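Local coordinates for single-stranded DNA-binding protein (Enterobacter phage Enc34, PDB 5ODK) that binds single-stranded DNA, probably through its OB fold, and is likely to serve in replication of the phage genome, at residues I71-T74 with K75-K79; A62-K65 with I66-Q70. All coordinates share one frame; numbering follows the deposited sequence.

Contacts 1 and 2 follow each other along one helix, 61-76, with centres 14 Å apart; contact 2 covers its first turns and contact 1 its C-terminal end. Each is local, built from side chains three or four residues apart, and each contains one lysine-carboxylate salt bridge, i to i+3 in contact 1 and i to i+4 in contact 2. The join is bridged by Thr74 of contact 1, whose OG1 is hydrogen-bonded to the carbonyl of Gln70 in contact 2. Contact 2 lies nearer Lys13, a magnesium-binding residue of this protein, although no magnesium is bound to this chain here; the side chains of Lys13 and Ala62 are about 6 Å apart, whereas contact 1 is remote from that site.

Contact 1. Residues I71-T74 with K75-K79; sequences IELT and KKNHK
A bend in Glu72 and an extended Lys75 bring their charged ends together: the glutamate chain turns at chi2 (-57°), while the lysine runs straight beyond CG, and the two lie alongside each other pointing the same way. They sit in the last turns of helix 61-76 of this OB-fold protein, where the helix gives way to a loop. Lys75 NZ meets Glu72 OE2 at 2.9 Å, on the syn side and slightly out of the carboxylate plane, forming an i to i+3 salt bridge. The aliphatic part of the lysine is used as well, its CE lying 4.0 Å from Ile71 CG2.

Beneath these side chains the helical bonding is still regular, with Lys75 N donating to Ile71 O at 3.0 Å and Lys76 N to Glu72 O at 3.1 Å. It falters at Asn77, the first residue to leave helical backbone angles: its N-H is shared weakly between Leu73 O and Thr74 O. Beyond the helix, His78 turns inward and is held from both ring nitrogens, ND1 by Ser153 and NE2 by Glu155, which tie the chain after the helix to strand 144-156. On the side facing solvent, Leu73 and Asn77 cross at a slant, and Leu73 CD1 comes within 3.3 Å of Asn77 ND2.

Contact 2. Residues A62-K65 with I66-Q70; sequences AIKK and IIDEQ
The first turns of helix 61-76 pair an apolar face, carried by Ile63, Ile66 and Ile67, with a polar one on which Lys64 bridges to Asp68. This salt bridge joins residues one turn apart, i to i+4. Lys64 leaves the backbone with CG opposite its own N (chi1 -164°), then bends at chi2 to a strained -101°, which swings the rest of the chain across the aspartate. Lys64 NZ reaches Asp68 OD2 at 2.8 Å, and OD2 accepts through its syn lone pair, the one on the side of OD1; Asp68 OD1 lies farther from Lys64 NZ, at 3.5 Å. The same lysine also makes a cation-pi contact with Trp109, so its positive end has both a carboxylate and an aromatic partner.

Within the OB-fold domain the helix lies against the curved sheet, and the isoleucines form the side turned to the sheet. Ile63 packs on Val12, Ile23 and Met55, Ile67 on Ile23, Val25 and Met55, and Ile66 on Val12 and Leu17. Along the helix itself, Ile63 CD1 touches Ile66 CD1 at 4.2 Å, and Ile63 CG1 stands 4.5 Å from Ile67 CD1.

Regular i to i+4 backbone bonds run through the segment, from Ile66 N to Ala62 O up to Glu69 N to Lys65 O, the latter 3.0 Å long. Lys65 O takes a second donor, a water at 2.8 Å, which also gives a weak bond to Glu69 OE2. Glu69 and Lys65 do not form a direct salt bridge: Lys65 NZ stays 4.9 Å from Glu69 OE2, and the two chains cross at an angle, with Glu69 OE2 3.6 Å from Lys65 CG.

Contact 1. Residues I71-T74 with K75-K79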
loop_
_atom_site.group_PDB
_atom_site.type_symbol
_atom_site.label_atom_id
_atom_site.label_comp_id
_atom_site.label_asym_id
_atom_site.label_seq_id
_atom_site.Cartn_x
_atom_site.Cartn_y
_atom_site.Cartn_z
ATOM N N ILE A 71 3.837 -10.873 -5.656
ATOM C CA ILE A 71 3.752 -10.381 -7.031
ATOM C C ILE A 71 3.930 -11.516 -8.059
ATOM O O ILE A 71 3.167 -11.597 -9.021
ATOM C CB ILE A 71 4.756 -9.236 -7.245
ATOM C CG1 ILE A 71 4.232 -7.987 -6.560
ATOM C CG2 ILE A 71 5.031 -8.974 -8.727
ATOM C CD1 ILE A 71 5.245 -6.866 -6.506
ATOM N N GLU A 72 4.892 -12.421 -7.823
ATOM C CA GLU A 72 5.074 -13.549 -8.720
ATOM C C GLU A 72 3.860 -14.469 -8.743
ATOM O O GLU A 72 3.442 -14.933 -9.797
ATOM C CB GLU A 72 6.375 -14.315 -8.399
ATOM C CG GLU A 72 7.610 -13.479 -8.643
ATOM C CD GLU A 72 7.699 -12.951 -10.080
ATOM O OE1 GLU A 72 7.627 -13.761 -11.021
ATOM O OE2 GLU A 72 7.815 -11.719 -10.263
ATOM N N LEU A 73 3.258 -14.703 -7.581
ATOM C CA LEU A 73 2.074 -15.552 -7.502
ATOM C C LEU A 73 0.923 -14.915 -8.292
ATOM O O LEU A 73 0.127 -15.589 -8.962
ATOM C CB LEU A 73 1.684 -15.747 -6.049
ATOM C CG LEU A 73 0.485 -16.612 -5.731
ATOM C CD1 LEU A 73 0.702 -18.039 -6.200
ATOM C CD2 LEU A 73 0.188 -16.555 -4.231
ATOM N N THR A 74 0.822 -13.597 -8.163
ATOM C CA THR A 74 -0.268 -12.876 -8.802
ATOM C C THR A 74 -0.113 -12.944 -10.332
ATOM O O THR A 74 -1.079 -13.153 -11.054
ATOM C CB THR A 74 -0.276 -11.427 -8.312
ATOM O OG1 THR A 74 -0.415 -11.424 -6.891
ATOM C CG2 THR A 74 -1.452 -10.636 -8.891
ATOM N N LYS A 75 1.126 -12.816 -10.823
ATOM C CA LYS A 75 1.378 -12.989 -12.269
ATOM C C LYS A 75 0.907 -14.377 -12.713
ATOM O O LYS A 75 0.293 -14.532 -13.765
ATOM C CB LYS A 75 2.885 -12.837 -12.564
ATOM C CG LYS A 75 3.459 -11.431 -12.424
ATOM C CD LYS A 75 4.963 -11.483 -12.647
ATOM C CE LYS A 75 5.668 -10.163 -12.492
ATOM N NZ LYS A 75 7.119 -10.282 -12.673
ATOM N N LYS A 76 1.257 -15.390 -11.918
ATOM C CA LYS A 76 1.006 -16.782 -12.284
ATOM C C LYS A 76 -0.487 -17.075 -12.445
ATOM O O LYS A 76 -0.887 -17.893 -13.283
ATOM C CB LYS A 76 1.629 -17.695 -11.217
ATOM C CG LYS A 76 1.558 -19.176 -11.532
ATOM C CD LYS A 76 2.280 -19.981 -10.465
ATOM C CE LYS A 76 2.173 -21.471 -10.690
ATOM N NZ LYS A 76 3.090 -22.201 -9.775
ATOM N N ASN A 77 -1.296 -16.393 -11.621
ATOM C CA ASN A 77 -2.727 -16.702 -11.534
ATOM C C ASN A 77 -3.633 -15.734 -12.270
ATOM O O ASN A 77 -4.852 -15.718 -12.048
ATOM C CB ASN A 77 -3.080 -16.888 -10.071
ATOM C CG ASN A 77 -2.472 -18.197 -9.519
ATOM O OD1 ASN A 77 -2.620 -19.238 -10.132
ATOM N ND2 ASN A 77 -1.727 -18.114 -8.434
ATOM N N HIS A 78 -3.050 -14.953 -13.173
ATOM C CA HIS A 78 -3.839 -14.047 -13.975
ATOM C C HIS A 78 -4.892 -14.762 -14.825
ATOM O O HIS A 78 -4.689 -15.873 -15.304
ATOM C CB HIS A 78 -2.917 -13.192 -14.818
ATOM C CG HIS A 78 -3.619 -12.248 -15.722
ATOM N ND1 HIS A 78 -4.371 -11.184 -15.259
ATOM C CD2 HIS A 78 -3.683 -12.203 -17.073
ATOM C CE1 HIS A 78 -4.853 -10.525 -16.300
ATOM N NE2 HIS A 78 -4.460 -11.127 -17.416
ATOM N N LYS A 79 -6.035 -14.107 -15.037
ATOM C CA LYS A 79 -7.165 -14.786 -15.654
ATOM C C LYS A 79 -7.018 -15.209 -17.103
ATOM O O LYS A 79 -7.796 -16.058 -17.564
ATOM C CB LYS A 79 -8.448 -13.996 -15.438
ATOM C CG LYS A 79 -8.456 -12.649 -16.114
ATOM C CD LYS A 79 -9.776 -11.948 -15.820
ATOM C CE LYS A 79 -9.744 -10.499 -16.212
ATOM N NZ LYS A 79 -11.093 -9.914 -16.086
#

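Contact 2. Residues A62-K65 with I66-Q70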
loop_
_atom_site.group_PDB
_atom_site.type_symbol
_atom_site.label_atom_id
_atom_site.label_comp_id
_atom_site.label_asym_id
_atom_site.label_seq_id
_atom_site.Cartn_x
_atom_site.Cartn_y
_atom_site.Cartn_z
ATOM N N ALA A 62 12.333 -8.014 4.924
ATOM C CA ALA A 62 11.580 -9.270 4.879
ATOM C C ALA A 62 10.215 -9.104 4.258
ATOM O O ALA A 62 9.793 -9.920 3.447
ATOM C CB ALA A 62 11.462 -9.877 6.269
ATOM N N ILE A 63 9.503 -8.044 4.630
ATOM C CA ILE A 63 8.184 -7.856 4.050
ATOM C C ILE A 63 8.289 -7.484 2.570
ATOM O O ILE A 63 7.447 -7.895 1.784
ATOM C CB ILE A 63 7.285 -6.880 4.868
ATOM C CG1 ILE A 63 5.803 -6.962 4.417
ATOM C CG2 ILE A 63 7.831 -5.481 4.838
ATOM C CD1 ILE A 63 5.152 -8.298 4.659
ATOM N N LYS A 64 9.340 -6.775 2.170
ATOM C CA LYS A 64 9.533 -6.531 0.748
ATOM C C LYS A 64 9.750 -7.842 -0.005
ATOM O O LYS A 64 9.220 -8.011 -1.089
ATOM C CB LYS A 64 10.645 -5.521 0.496
ATOM C CG LYS A 64 10.609 -4.952 -0.936
ATOM C CD LYS A 64 11.633 -5.645 -1.770
ATOM C CE LYS A 64 11.498 -5.026 -3.171
ATOM N NZ LYS A 64 12.388 -5.712 -4.121
ATOM N N LYS A 65 10.540 -8.755 0.577
ATOM C CA LYS A 65 10.764 -10.075 -0.036
ATOM C C LYS A 65 9.436 -10.832 -0.228
ATOM O O LYS A 65 9.179 -11.423 -1.280
ATOM C CB LYS A 65 11.780 -10.871 0.796
ATOM C CG LYS A 65 12.073 -12.235 0.235
ATOM C CD LYS A 65 13.401 -12.769 0.730
ATOM C CE LYS A 65 13.673 -14.072 0.015
ATOM N NZ LYS A 65 15.071 -14.454 0.260
ATOM N N ILE A 66 8.588 -10.779 0.789
ATOM C CA ILE A 66 7.291 -11.398 0.703
ATOM C C ILE A 66 6.463 -10.738 -0.406
ATOM O O ILE A 66 5.776 -11.399 -1.176
ATOM C CB ILE A 66 6.566 -11.291 2.074
ATOM C CG1 ILE A 66 7.202 -12.282 3.069
ATOM C CG2 ILE A 66 5.080 -11.580 1.916
ATOM C CD1 ILE A 66 6.762 -12.140 4.508
ATOM N N ILE A 67 6.494 -9.406 -0.454
ATOM C CA ILE A 67 5.766 -8.688 -1.520
ATOM C C ILE A 67 6.228 -9.153 -2.895
ATOM O O ILE A 67 5.379 -9.433 -3.759
ATOM C CB ILE A 67 5.936 -7.155 -1.349
ATOM C CG1 ILE A 67 5.090 -6.669 -0.182
ATOM C CG2 ILE A 67 5.556 -6.413 -2.632
ATOM C CD1 ILE A 67 5.466 -5.285 0.306
ATOM N N ASP A 68 7.546 -9.300 -3.094
ATOM C CA ASP A 68 8.020 -9.767 -4.392
ATOM C C ASP A 68 7.467 -11.162 -4.715
ATOM O O ASP A 68 7.067 -11.446 -5.846
ATOM C CB ASP A 68 9.539 -9.745 -4.443
ATOM C CG ASP A 68 10.137 -8.361 -4.543
ATOM O OD1 ASP A 68 9.436 -7.387 -4.899
ATOM O OD2 ASP A 68 11.366 -8.261 -4.317
ATOM N N GLU A 69 7.468 -12.034 -3.716
ATOM C CA GLU A 69 6.937 -13.391 -3.880
ATOM C C GLU A 69 5.452 -13.379 -4.233
ATOM O O GLU A 69 4.979 -14.088 -5.088
ATOM C CB GLU A 69 7.184 -14.210 -2.629
ATOM C CG GLU A 69 8.667 -14.505 -2.438
ATOM C CD GLU A 69 9.106 -14.922 -1.061
ATOM O OE1 GLU A 69 8.288 -15.044 -0.147
ATOM O OE2 GLU A 69 10.326 -15.154 -0.901
ATOM N N GLN A 70 4.701 -12.506 -3.583
ATOM C CA GLN A 70 3.262 -12.407 -3.837
ATOM C C GLN A 70 2.985 -11.800 -5.210
ATOM O O GLN A 70 2.016 -12.188 -5.862
ATOM C CB GLN A 70 2.548 -11.610 -2.746
ATOM C CG GLN A 70 2.682 -12.295 -1.394
ATOM C CD GLN A 70 2.083 -13.683 -1.360
ATOM O OE1 GLN A 70 0.944 -13.889 -1.739
ATOM N NE2 GLN A 70 2.899 -14.663 -0.988
HETATM O O HOH W 1 11.292 -12.475 -2.875
#